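Local coordinates for protein bradyzoite surface antigen BSR4 (PDB 2JKS) that is a surface antigen of the bradyzoite stage of Toxoplasma gondii, built of two SRS domains, and probably takes part in contacts between parasite and host, at residues D126-D131 against V159-R164; V174-G179 against L198-G203; K223-C228 against G274-K279; D268-V273 against L304-A309. All coordinates share one frame; numbering follows the deposited sequence.

Contact 1 of 4, residues D126-D131 against V159-R164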
loop_
_atom_site.group_PDB
_atom_site.type_symbol
_atom_site.label_atom_id
_atom_site.label_comp_id
_atom_site.label_asym_id
_atom_site.label_seq_id
_atom_site.Cartn_x
_atom_site.Cartn_y
_atom_site.Cartn_z
ATOM N N ASP A 126 7.341 -2.443 3.565
ATOM C CA ASP A 126 6.617 -3.345 2.670
ATOM C C ASP A 126 5.183 -2.898 2.469
ATOM O O ASP A 126 4.481 -3.417 1.589
ATOM C CB ASP A 126 6.591 -4.800 3.172
ATOM C CG ASP A 126 7.972 -5.414 3.313
ATOM O OD1 ASP A 126 8.881 -5.145 2.507
ATOM O OD2 ASP A 126 8.127 -6.238 4.221
ATOM N N LEU A 127 4.718 -1.991 3.319
ATOM C CA LEU A 127 3.287 -1.580 3.269
ATOM C C LEU A 127 3.031 -0.831 1.965
ATOM O O LEU A 127 3.803 0.064 1.653
ATOM C CB LEU A 127 2.927 -0.729 4.484
ATOM C CG LEU A 127 2.903 -1.467 5.808
ATOM C CD1 LEU A 127 2.578 -0.444 6.909
ATOM C CD2 LEU A 127 1.872 -2.604 5.711
ATOM N N PRO A 128 1.988 -1.236 1.182
ATOM C CA PRO A 128 1.738 -0.698 -0.173
ATOM C C PRO A 128 1.183 0.744 -0.137
ATOM O O PRO A 128 0.791 1.230 0.916
ATOM C CB PRO A 128 0.709 -1.699 -0.766
ATOM C CG PRO A 128 -0.022 -2.217 0.427
ATOM C CD PRO A 128 1.016 -2.301 1.531
ATOM N N LEU A 129 1.213 1.432 -1.269
ATOM C CA LEU A 129 0.552 2.757 -1.414
ATOM C C LEU A 129 -0.940 2.680 -1.611
ATOM O O LEU A 129 -1.658 3.685 -1.486
ATOM C CB LEU A 129 1.175 3.504 -2.591
ATOM C CG LEU A 129 2.676 3.698 -2.496
ATOM C CD1 LEU A 129 3.212 4.445 -3.729
ATOM C CD2 LEU A 129 3.081 4.362 -1.196
ATOM N N THR A 130 -1.417 1.481 -1.959
ATOM C CA THR A 130 -2.816 1.240 -2.164
ATOM C C THR A 130 -3.202 -0.058 -1.442
ATOM O O THR A 130 -2.336 -0.900 -1.202
ATOM C CB THR A 130 -3.168 1.135 -3.693
ATOM O OG1 THR A 130 -2.418 0.071 -4.264
ATOM C CG2 THR A 130 -2.787 2.446 -4.438
ATOM N N ASP A 131 -4.488 -0.200 -1.128
ATOM C CA ASP A 131 -4.991 -1.403 -0.428
ATOM C C ASP A 131 -4.839 -2.631 -1.309
ATOM O O ASP A 131 -5.185 -2.571 -2.474
ATOM C CB ASP A 131 -6.444 -1.213 0.015
ATOM C CG ASP A 131 -6.604 -0.093 1.042
ATOM O OD1 ASP A 131 -5.674 0.157 1.844
ATOM O OD2 ASP A 131 -7.671 0.537 1.076
ATOM N N VAL A 159 -5.984 -12.593 2.449
ATOM C CA VAL A 159 -5.261 -11.657 3.311
ATOM C C VAL A 159 -5.329 -10.284 2.655
ATOM O O VAL A 159 -4.859 -10.109 1.539
ATOM C CB VAL A 159 -3.787 -12.077 3.511
ATOM C CG1 VAL A 159 -2.925 -11.044 4.401
ATOM C CG2 VAL A 159 -3.675 -13.650 3.978
ATOM N N ASN A 160 -5.931 -9.343 3.370
ATOM C CA ASN A 160 -6.021 -7.941 3.009
ATOM C C ASN A 160 -4.826 -7.279 3.643
ATOM O O ASN A 160 -4.498 -7.583 4.785
ATOM C CB ASN A 160 -7.346 -7.397 3.570
ATOM C CG ASN A 160 -8.537 -8.074 2.925
ATOM O OD1 ASN A 160 -8.718 -7.955 1.718
ATOM N ND2 ASN A 160 -9.300 -8.867 3.700
ATOM N N VAL A 161 -4.131 -6.444 2.886
ATOM C CA VAL A 161 -3.014 -5.670 3.398
ATOM C C VAL A 161 -3.397 -4.191 3.218
ATOM O O VAL A 161 -3.640 -3.748 2.093
ATOM C CB VAL A 161 -1.698 -5.993 2.645
ATOM C CG1 VAL A 161 -0.548 -5.224 3.249
ATOM C CG2 VAL A 161 -1.462 -7.559 2.606
ATOM N N GLU A 162 -3.536 -3.479 4.333
ATOM C CA GLU A 162 -3.929 -2.066 4.283
ATOM C C GLU A 162 -2.731 -1.238 3.879
ATOM O O GLU A 162 -1.622 -1.505 4.327
ATOM C CB GLU A 162 -4.441 -1.601 5.634
ATOM C CG GLU A 162 -5.649 -2.420 6.071
ATOM C CD GLU A 162 -6.364 -1.873 7.290
ATOM O OE1 GLU A 162 -5.798 -1.020 7.996
ATOM O OE2 GLU A 162 -7.501 -2.319 7.547
ATOM N N ALA A 163 -2.973 -0.229 3.036
ATOM C CA ALA A 163 -1.955 0.723 2.613
ATOM C C ALA A 163 -1.312 1.437 3.813
ATOM O O ALA A 163 -1.973 1.700 4.814
ATOM C CB ALA A 163 -2.626 1.790 1.697
ATOM N N ARG A 164 -0.043 1.772 3.703
ATOM C CA ARG A 164 0.589 2.669 4.671
ATOM C C ARG A 164 -0.164 4.002 4.713
ATOM O O ARG A 164 -0.856 4.379 3.738
ATOM C CB ARG A 164 2.038 2.951 4.287
ATOM C CG ARG A 164 2.201 3.771 3.002
ATOM C CD ARG A 164 3.383 3.211 2.241
ATOM N NE ARG A 164 4.652 3.769 2.649
ATOM C CZ ARG A 164 5.797 3.074 2.614
ATOM N NH1 ARG A 164 5.805 1.790 2.248
ATOM N NH2 ARG A 164 6.933 3.653 2.971
#

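Contact 2 of 4, residues V174-G179 against L198-G203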
loop_
_atom_site.group_PDB
_atom_site.type_symbol
_atom_site.label_atom_id
_atom_site.label_comp_id
_atom_site.label_asym_id
_atom_site.label_seq_id
_atom_site.Cartn_x
_atom_site.Cartn_y
_atom_site.Cartn_z
ATOM N N VAL A 174 7.526 14.093 1.945
ATOM C CA VAL A 174 6.200 13.525 2.094
ATOM C C VAL A 174 6.063 12.291 1.208
ATOM O O VAL A 174 6.410 12.320 -0.002
ATOM C CB VAL A 174 5.075 14.533 1.781
ATOM C CG1 VAL A 174 3.721 13.847 1.917
ATOM C CG2 VAL A 174 5.223 15.719 2.699
ATOM N N THR A 175 5.669 11.199 1.866
ATOM C CA THR A 175 5.260 9.928 1.210
ATOM C C THR A 175 3.749 9.808 1.190
ATOM O O THR A 175 3.107 9.639 2.230
ATOM C CB THR A 175 5.882 8.684 1.913
ATOM O OG1 THR A 175 7.303 8.859 1.974
ATOM C CG2 THR A 175 5.555 7.386 1.159
ATOM N N CYS A 176 3.177 9.938 -0.003
ATOM C CA CYS A 176 1.722 9.890 -0.175
ATOM C C CYS A 176 1.285 8.446 -0.444
ATOM O O CYS A 176 1.968 7.703 -1.140
ATOM C CB CYS A 176 1.252 10.789 -1.346
ATOM S SG CYS A 176 1.151 12.562 -0.945
ATOM N N ALA A 177 0.152 8.094 0.140
ATOM C CA ALA A 177 -0.547 6.838 -0.157
ATOM C C ALA A 177 -2.047 7.131 -0.317
ATOM O O ALA A 177 -2.490 8.276 -0.177
ATOM C CB ALA A 177 -0.259 5.796 0.930
ATOM N N TYR A 178 -2.835 6.102 -0.647
ATOM C CA TYR A 178 -4.122 6.297 -1.305
ATOM C C TYR A 178 -5.126 5.227 -0.842
ATOM O O TYR A 178 -6.251 5.145 -1.380
ATOM C CB TYR A 178 -3.959 6.203 -2.855
ATOM C CG TYR A 178 -2.802 7.031 -3.377
ATOM C CD1 TYR A 178 -2.917 8.432 -3.476
ATOM C CD2 TYR A 178 -1.576 6.436 -3.698
ATOM C CE1 TYR A 178 -1.847 9.208 -3.845
ATOM C CE2 TYR A 178 -0.524 7.200 -4.106
ATOM C CZ TYR A 178 -0.655 8.583 -4.144
ATOM O OH TYR A 178 0.392 9.305 -4.574
ATOM N N GLY A 179 -4.742 4.451 0.173
ATOM C CA GLY A 179 -5.654 3.472 0.784
ATOM C C GLY A 179 -6.845 4.082 1.466
ATOM O O GLY A 179 -6.825 5.260 1.816
ATOM N N LEU A 198 10.627 21.180 0.232
ATOM C CA LEU A 198 9.482 20.314 0.332
ATOM C C LEU A 198 9.611 19.272 -0.785
ATOM O O LEU A 198 9.671 19.644 -1.937
ATOM C CB LEU A 198 8.232 21.156 0.076
ATOM C CG LEU A 198 6.929 20.360 0.094
ATOM C CD1 LEU A 198 6.654 19.612 1.421
ATOM C CD2 LEU A 198 5.737 21.320 -0.325
ATOM N N THR A 199 9.587 17.988 -0.436
ATOM C CA THR A 199 9.563 16.918 -1.435
ATOM C C THR A 199 8.268 16.169 -1.309
ATOM O O THR A 199 7.911 15.725 -0.211
ATOM C CB THR A 199 10.712 15.928 -1.229
ATOM O OG1 THR A 199 11.951 16.651 -1.254
ATOM C CG2 THR A 199 10.710 14.820 -2.335
ATOM N N ILE A 200 7.610 15.988 -2.443
ATOM C CA ILE A 200 6.416 15.182 -2.521
ATOM C C ILE A 200 6.668 13.976 -3.387
ATOM O O ILE A 200 7.020 14.106 -4.555
ATOM C CB ILE A 200 5.248 15.985 -3.131
ATOM C CG1 ILE A 200 5.095 17.373 -2.457
ATOM C CG2 ILE A 200 3.921 15.165 -3.108
ATOM C CD1 ILE A 200 4.688 17.355 -1.016
ATOM N N ASN A 201 6.542 12.801 -2.776
ATOM C CA ASN A 201 6.639 11.543 -3.511
ATOM C C ASN A 201 5.257 10.912 -3.676
ATOM O O ASN A 201 4.645 10.446 -2.680
ATOM C CB ASN A 201 7.599 10.586 -2.830
ATOM C CG ASN A 201 9.028 11.127 -2.770
ATOM O OD1 ASN A 201 9.532 11.737 -3.736
ATOM N ND2 ASN A 201 9.668 10.954 -1.626
ATOM N N CYS A 202 4.735 10.932 -4.918
ATOM C CA CYS A 202 3.445 10.286 -5.161
ATOM C C CYS A 202 3.554 8.761 -5.439
ATOM O O CYS A 202 2.573 8.049 -5.287
ATOM C CB CYS A 202 2.657 10.928 -6.326
ATOM S SG CYS A 202 2.352 12.704 -6.122
ATOM N N GLY A 203 4.740 8.276 -5.797
ATOM C CA GLY A 203 4.868 6.815 -6.087
ATOM C C GLY A 203 4.215 6.571 -7.445
ATOM O O GLY A 203 3.702 7.500 -8.072
HETATM O O HOH W 1 9.050 9.021 -0.153
HETATM O O HOH W 2 4.431 7.607 -2.310
#

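Contact 3 of 4, residues K223-C228 against G274-K279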
loop_
_atom_site.group_PDB
_atom_site.type_symbol
_atom_site.label_atom_id
_atom_site.label_comp_id
_atom_site.label_asym_id
_atom_site.label_seq_id
_atom_site.Cartn_x
_atom_site.Cartn_y
_atom_site.Cartn_z
ATOM N N LYS A 223 -8.671 22.644 2.324
ATOM C CA LYS A 223 -8.006 21.528 3.058
ATOM C C LYS A 223 -8.142 20.135 2.395
ATOM O O LYS A 223 -8.062 19.091 3.038
ATOM C CB LYS A 223 -8.407 21.534 4.573
ATOM C CG LYS A 223 -8.348 22.904 5.275
ATOM C CD LYS A 223 -6.996 23.578 5.210
ATOM C CE LYS A 223 -6.835 24.787 6.230
ATOM N NZ LYS A 223 -6.001 25.907 5.620
ATOM N N ASP A 224 -8.280 20.116 1.064
ATOM C CA ASP A 224 -8.539 18.867 0.385
ATOM C C ASP A 224 -8.008 19.026 -1.014
ATOM O O ASP A 224 -8.519 19.820 -1.818
ATOM C CB ASP A 224 -10.054 18.593 0.386
ATOM C CG ASP A 224 -10.430 17.315 -0.288
ATOM O OD1 ASP A 224 -9.578 16.534 -0.789
ATOM O OD2 ASP A 224 -11.633 17.062 -0.288
ATOM N N VAL A 225 -6.979 18.259 -1.331
ATOM C CA VAL A 225 -6.429 18.312 -2.690
ATOM C C VAL A 225 -7.464 17.936 -3.797
ATOM O O VAL A 225 -7.256 18.275 -4.963
ATOM C CB VAL A 225 -5.142 17.419 -2.788
ATOM C CG1 VAL A 225 -5.479 15.929 -2.840
ATOM C CG2 VAL A 225 -4.256 17.827 -3.966
ATOM N N ASN A 226 -8.511 17.200 -3.434
ATOM C CA ASN A 226 -9.563 16.864 -4.386
ATOM C C ASN A 226 -10.445 18.064 -4.755
ATOM O O ASN A 226 -11.137 18.019 -5.796
ATOM C CB ASN A 226 -10.464 15.743 -3.871
ATOM C CG ASN A 226 -9.805 14.399 -3.827
ATOM O OD1 ASN A 226 -8.883 14.076 -4.584
ATOM N ND2 ASN A 226 -10.342 13.556 -2.958
ATOM N N ARG A 227 -10.429 19.116 -3.928
ATOM C CA ARG A 227 -11.078 20.406 -4.247
ATOM C C ARG A 227 -10.016 21.498 -4.422
ATOM O O ARG A 227 -9.707 22.280 -3.491
ATOM C CB ARG A 227 -12.125 20.762 -3.179
ATOM C CG ARG A 227 -13.161 19.606 -2.966
ATOM C CD ARG A 227 -14.296 19.964 -1.971
ATOM N NE ARG A 227 -13.759 20.593 -0.759
ATOM C CZ ARG A 227 -13.567 19.993 0.418
ATOM N NH1 ARG A 227 -13.889 18.705 0.592
ATOM N NH2 ARG A 227 -13.039 20.698 1.433
ATOM N N CYS A 228 -9.380 21.471 -5.584
ATOM C CA CYS A 228 -8.218 22.288 -5.856
ATOM C C CYS A 228 -8.550 23.511 -6.732
ATOM O O CYS A 228 -8.799 23.336 -7.917
ATOM C CB CYS A 228 -7.129 21.454 -6.585
ATOM S SG CYS A 228 -5.594 22.350 -6.931
ATOM N N GLY A 274 -0.446 18.078 -3.405
ATOM C CA GLY A 274 -0.517 16.694 -2.998
ATOM C C GLY A 274 -0.489 15.730 -4.149
ATOM O O GLY A 274 0.098 16.008 -5.227
ATOM N N CYS A 275 -1.100 14.570 -3.893
ATOM C CA CYS A 275 -1.106 13.450 -4.828
ATOM C C CYS A 275 -2.497 12.883 -4.901
ATOM O O CYS A 275 -3.145 12.619 -3.876
ATOM C CB CYS A 275 -0.102 12.363 -4.384
ATOM S SG CYS A 275 1.615 12.878 -4.220
ATOM N N VAL A 276 -2.972 12.711 -6.136
ATOM C CA VAL A 276 -4.246 12.024 -6.380
ATOM C C VAL A 276 -3.990 10.681 -7.058
ATOM O O VAL A 276 -2.960 10.522 -7.741
ATOM C CB VAL A 276 -5.257 12.939 -7.171
ATOM C CG1 VAL A 276 -5.502 14.225 -6.376
ATOM C CG2 VAL A 276 -4.687 13.292 -8.521
ATOM N N PRO A 277 -4.875 9.677 -6.813
ATOM C CA PRO A 277 -4.671 8.382 -7.488
ATOM C C PRO A 277 -4.651 8.585 -8.999
ATOM O O PRO A 277 -5.468 9.377 -9.531
ATOM C CB PRO A 277 -5.922 7.546 -7.091
ATOM C CG PRO A 277 -6.479 8.177 -5.892
ATOM C CD PRO A 277 -6.045 9.661 -5.913
ATOM N N LYS A 278 -3.713 7.934 -9.680
ATOM C CA LYS A 278 -3.449 8.300 -11.064
ATOM C C LYS A 278 -4.621 8.027 -11.996
ATOM O O LYS A 278 -5.334 7.039 -11.837
ATOM C CB LYS A 278 -2.150 7.706 -11.584
ATOM C CG LYS A 278 -2.128 6.241 -11.891
ATOM C CD LYS A 278 -0.707 5.877 -12.402
ATOM C CE LYS A 278 -0.023 7.062 -13.159
ATOM N NZ LYS A 278 0.746 8.034 -12.262
ATOM N N LYS A 279 -4.840 8.969 -12.919
ATOM C CA LYS A 279 -5.914 8.872 -13.906
ATOM C C LYS A 279 -5.586 7.633 -14.717
ATOM O O LYS A 279 -4.517 7.525 -15.356
ATOM C CB LYS A 279 -6.061 10.144 -14.768
ATOM C CG LYS A 279 -5.488 10.061 -16.203
ATOM C CD LYS A 279 -4.046 10.595 -16.319
ATOM C CE LYS A 279 -4.029 12.097 -16.681
ATOM N NZ LYS A 279 -2.904 12.427 -17.604
#

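Contact 4 of 4, residues D268-V273 against L304-A309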
loop_
_atom_site.group_PDB
_atom_site.type_symbol
_atom_site.label_atom_id
_atom_site.label_comp_id
_atom_site.label_asym_id
_atom_site.label_seq_id
_atom_site.Cartn_x
_atom_site.Cartn_y
_atom_site.Cartn_z
ATOM N N ASP A 268 3.427 35.051 6.978
ATOM C CA ASP A 268 3.131 33.593 6.921
ATOM C C ASP A 268 2.166 33.408 5.746
ATOM O O ASP A 268 1.281 34.250 5.532
ATOM C CB ASP A 268 2.389 33.148 8.168
ATOM C CG ASP A 268 3.255 33.116 9.410
ATOM O OD1 ASP A 268 4.434 33.480 9.323
ATOM O OD2 ASP A 268 2.702 32.700 10.430
ATOM N N GLN A 269 2.370 32.360 4.958
ATOM C CA GLN A 269 1.464 32.025 3.854
ATOM C C GLN A 269 1.127 30.525 3.985
ATOM O O GLN A 269 1.805 29.771 4.678
ATOM C CB GLN A 269 2.155 32.288 2.502
ATOM C CG GLN A 269 2.756 33.681 2.337
ATOM C CD GLN A 269 1.685 34.752 2.223
ATOM O OE1 GLN A 269 0.538 34.451 1.862
ATOM N NE2 GLN A 269 2.057 36.022 2.523
ATOM N N GLN A 270 0.085 30.076 3.314
ATOM C CA GLN A 270 -0.227 28.630 3.371
ATOM C C GLN A 270 -0.596 28.281 1.968
ATOM O O GLN A 270 -1.149 29.115 1.224
ATOM C CB GLN A 270 -1.430 28.331 4.242
ATOM C CG GLN A 270 -1.245 28.434 5.753
ATOM C CD GLN A 270 -2.402 27.728 6.468
ATOM O OE1 GLN A 270 -3.592 27.963 6.129
ATOM N NE2 GLN A 270 -2.069 26.825 7.431
ATOM N N PHE A 271 -0.205 27.075 1.567
ATOM C CA PHE A 271 -0.573 26.585 0.238
ATOM C C PHE A 271 -0.816 25.082 0.352
ATOM O O PHE A 271 -0.394 24.452 1.329
ATOM C CB PHE A 271 0.447 26.962 -0.853
ATOM C CG PHE A 271 1.789 26.262 -0.729
ATOM C CD1 PHE A 271 2.017 25.031 -1.382
ATOM C CD2 PHE A 271 2.818 26.811 0.054
ATOM C CE1 PHE A 271 3.243 24.413 -1.305
ATOM C CE2 PHE A 271 4.077 26.176 0.112
ATOM C CZ PHE A 271 4.288 24.992 -0.552
ATOM N N LEU A 272 -1.517 24.527 -0.641
ATOM C CA LEU A 272 -1.810 23.109 -0.639
ATOM C C LEU A 272 -1.368 22.486 -1.967
ATOM O O LEU A 272 -1.626 23.010 -3.007
ATOM C CB LEU A 272 -3.304 22.938 -0.394
ATOM C CG LEU A 272 -4.047 21.647 -0.188
ATOM C CD1 LEU A 272 -5.322 22.039 0.515
ATOM C CD2 LEU A 272 -4.362 20.927 -1.506
ATOM N N VAL A 273 -0.679 21.351 -1.887
ATOM C CA VAL A 273 -0.470 20.485 -3.017
ATOM C C VAL A 273 -0.668 19.039 -2.519
ATOM O O VAL A 273 -1.045 18.810 -1.377
ATOM C CB VAL A 273 0.965 20.605 -3.573
ATOM C CG1 VAL A 273 1.206 21.968 -4.188
ATOM C CG2 VAL A 273 1.981 20.364 -2.432
ATOM N N LEU A 304 -0.799 20.140 3.401
ATOM C CA LEU A 304 -1.044 21.514 3.819
ATOM C C LEU A 304 0.203 22.143 4.342
ATOM O O LEU A 304 0.689 21.797 5.424
ATOM C CB LEU A 304 -2.123 21.557 4.895
ATOM C CG LEU A 304 -2.484 22.975 5.354
ATOM C CD1 LEU A 304 -3.051 23.813 4.205
ATOM C CD2 LEU A 304 -3.521 22.810 6.482
ATOM N N VAL A 305 0.723 23.079 3.568
ATOM C CA VAL A 305 1.999 23.707 3.884
ATOM C C VAL A 305 1.765 25.083 4.512
ATOM O O VAL A 305 1.066 25.929 3.949
ATOM C CB VAL A 305 2.917 23.843 2.656
ATOM C CG1 VAL A 305 4.282 24.407 3.084
ATOM C CG2 VAL A 305 3.047 22.460 1.884
ATOM N N THR A 306 2.401 25.292 5.659
ATOM C CA THR A 306 2.430 26.567 6.276
ATOM C C THR A 306 3.836 27.128 6.137
ATOM O O THR A 306 4.780 26.579 6.695
ATOM C CB THR A 306 2.004 26.500 7.748
ATOM O OG1 THR A 306 0.699 25.878 7.853
ATOM C CG2 THR A 306 1.952 27.943 8.378
ATOM N N VAL A 307 3.958 28.234 5.416
ATOM C CA VAL A 307 5.234 28.896 5.249
ATOM C C VAL A 307 5.375 29.956 6.362
ATOM O O VAL A 307 4.648 30.986 6.397
ATOM C CB VAL A 307 5.427 29.510 3.859
ATOM C CG1 VAL A 307 6.836 30.066 3.751
ATOM C CG2 VAL A 307 5.152 28.470 2.774
ATOM N N LYS A 308 6.308 29.704 7.281
ATOM C CA LYS A 308 6.430 30.573 8.478
ATOM C C LYS A 308 7.482 31.647 8.161
ATOM O O LYS A 308 8.659 31.336 7.850
ATOM C CB LYS A 308 6.755 29.775 9.758
ATOM C CG LYS A 308 5.830 28.568 9.952
ATOM C CD LYS A 308 5.811 28.022 11.352
ATOM C CE LYS A 308 4.946 26.705 11.460
ATOM N NZ LYS A 308 5.729 25.621 12.201
ATOM N N ALA A 309 7.011 32.895 8.136
ATOM C CA ALA A 309 7.882 34.047 8.051
ATOM C C ALA A 309 8.552 34.240 9.431
ATOM O O ALA A 309 7.925 34.017 10.503
ATOM C CB ALA A 309 7.081 35.323 7.665
#

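Contact 1 of 4, residues D126-D131 against V159-R164
Arg-164 starts with its CG lodged between the backbone N and the carbonyl carbon (chi1 67°), and further bends at chi2 and chi3 curl the chain back toward the carbonyl of Leu-127. Its NH1 thereby meets Leu-127 O at 2.7 Å, with the oxygen at the edge of the guanidinium and close to its plane, while NH1 itself lies in the carbonyl plane. The neighbouring carbonyl is gripped too: Arg-164 N donates to Pro-128 O at 3.0 Å, a bond reached almost straight off the end of the C=O. A long, flexible side chain suits this place, since it can bend back to a loop carbonyl. Alongside, Leu-129 runs in the same direction as the arginine, and its CD2 rests on Arg-164 CD at 3.6 Å. At the other end of the loop Asp-131 has CG beside its own N (chi1 -64°), which carries OD1 to Ala-163 N at 3.0 Å in a nearly linear bond; OD2 is taken by the backbone N of Lys-180. Between these polar ends the Pro-128 ring, rigid and apolar, puts CD against Val-161 CG1 at 3.7 Å. Hydrogen bonds at both ends and an apolar centre fasten the loop before strand 132-141 to the chain leaving strand 152-161, an arrangement that belongs to the junction between the two SRS domains.

Contact 2 of 4, residues V174-G179 against L198-G203
Two parallel neighbours in the mixed sheet of the second SRS domain, strands 173-175 and 197-201, meet here and run on into a cysteine-rich end. Val-174 N donates to Thr-199 O at 2.7 Å, and its own carbonyl receives Asn-201 N; Cys-176 N then reaches Asn-201 O, the regular parallel pattern. On the face carrying Val-174 and Ile-200, the two side chains lie side by side and point the same way. With its CG1 beside the backbone N (chi1 -49°), Ile-200 swings CD1 to within 4.0 Å of Val-174 CB. Beta-branched residues suit this buried face, which is covered by Val-303 of strand 301-307. The face with Thr-175 and Asn-201 is polar instead: a water lies 2.8 Å from Thr-175 OG1 and doubtfully close to Asn-201 ND2, whereas Asn-201 OD1 is held by Ser-254. A second water donates to both Cys-176 O and Asn-201 O, filling in where the strands part. Beyond it the Tyr-178 hydroxyl donates to Cys-202 O at 2.6 Å, meeting a lone pair in the carbonyl plane, with Cys-202 O at the ring edge. Cys-176 is joined to Cys-301 and Cys-202 to Cys-275 by disulfides. The chemistry implies an end fixed in two ways, by covalent links to the facing sheet and by a buried phenol that satisfies a carbonyl just after the strand.

Contact 3 of 4, residues K223-C228 against G274-K279
Val-225 presses its two methyl groups against strand 269-277 from a type I beta turn, Asp-224 to Arg-227, in a long loop of the second SRS domain. This is the tight part. CG2 lies anti to the backbone N and comes to 3.9 Å from Gly-274 N, while CG1 turns to Val-276 and meets its CG1, also at 3.9 Å, the two valines crossing at a slant. Glycine suits position 274, because there is little room between Val-225 CG2 and the preceding carbonyl for anything beyond CA. A branched, apolar valine fits the buried position above it, where Gln-209 of strand 206-209 and Ser-300 close in as well. Toward solvent the contact thins out. Asn-226, exposed, slides past Val-276 in the opposite direction, and its OD1 approaches Val-276 CG1 at 3.8 Å without bonding to this strand; that oxygen is instead paired with Ser-300. No hydrogen bond joins the two segments. The turn is held by bonds of its own, with Ser-222 and Thr-302 adding others: Arg-227 N donates to Asp-224 O at 2.9 Å, and the short carboxylate of Asp-224 is well suited to an Asx turn. The disulfide from Cys-228 to Cys-218 ties down the end of the loop. On the outer side Arg-227 adds charge attraction rather than a directed bond, since Asp-224 OD2, 2.9 Å from its NH1, lies well out of the guanidinium plane. Asp-224 OD1 receives Asn-226 N at 2.9 Å from above the carboxylate plane.

Contact 4 of 4, residues D268-V273 against L304-A309
Phe-271 lays its ring beside Val-305, its partner in a hydrogen-bonded pair of the antiparallel strands 269-273 and 304-307, the two inner strands of a mixed sheet of the second SRS domain. With CG between the backbone N and the carbonyl carbon (chi1 69°), the ring leans across to the other strand. Val-305 CB sits over one face, 3.7 Å from the ring centroid, in a CH-pi contact, while Val-307 crosses obliquely and brings CG2 to the ring edge, 3.7 Å from CE2. A flat, broad phenylalanine thus meets two valines on this buried side, where Leu-198 of the facing sheet and the edge-to-face ring of Phe-233 also close in. On the other face Gln-270 and Thr-306 form a polar pair, with Leu-272 and Leu-304 next along. The polar two run side by side, and the extended glutamine directs NE2 to Thr-306 OG1 at 3.0 Å, with the hydroxyl close to the amide plane. Backbone bonds in both directions join Phe-271 to Val-305 and Gln-269 to Val-307. Beside the latter pair, the short Asp-268 adds a further bond: its OD1 accepts Ala-309 N at 2.9 Å, on the anti side and 32° out of the carboxylate plane.

Contact 1 lies at the domain junction, held by two side-chain bonds to backbone and one backbone bond, and touches contact 2, Leu-129 O reaching Tyr-178 N probably as a hydrogen bond. Contacts 2 and 4 lie on facing sheets of the second domain and share a core where Leu-198 packs on Val-305 and Phe-271. Contacts 3 and 4 use successive parts of strand 269-277: the first meets a loop through methyl groups, the second a strand through regular backbone bonds. The Cys-202 to Cys-275 disulfide joins contacts 2 and 3. Contacts 2 and 3 are mostly buried, contact 2 with no exposed touching residue, whereas contacts 1 and 4 are only partly buried.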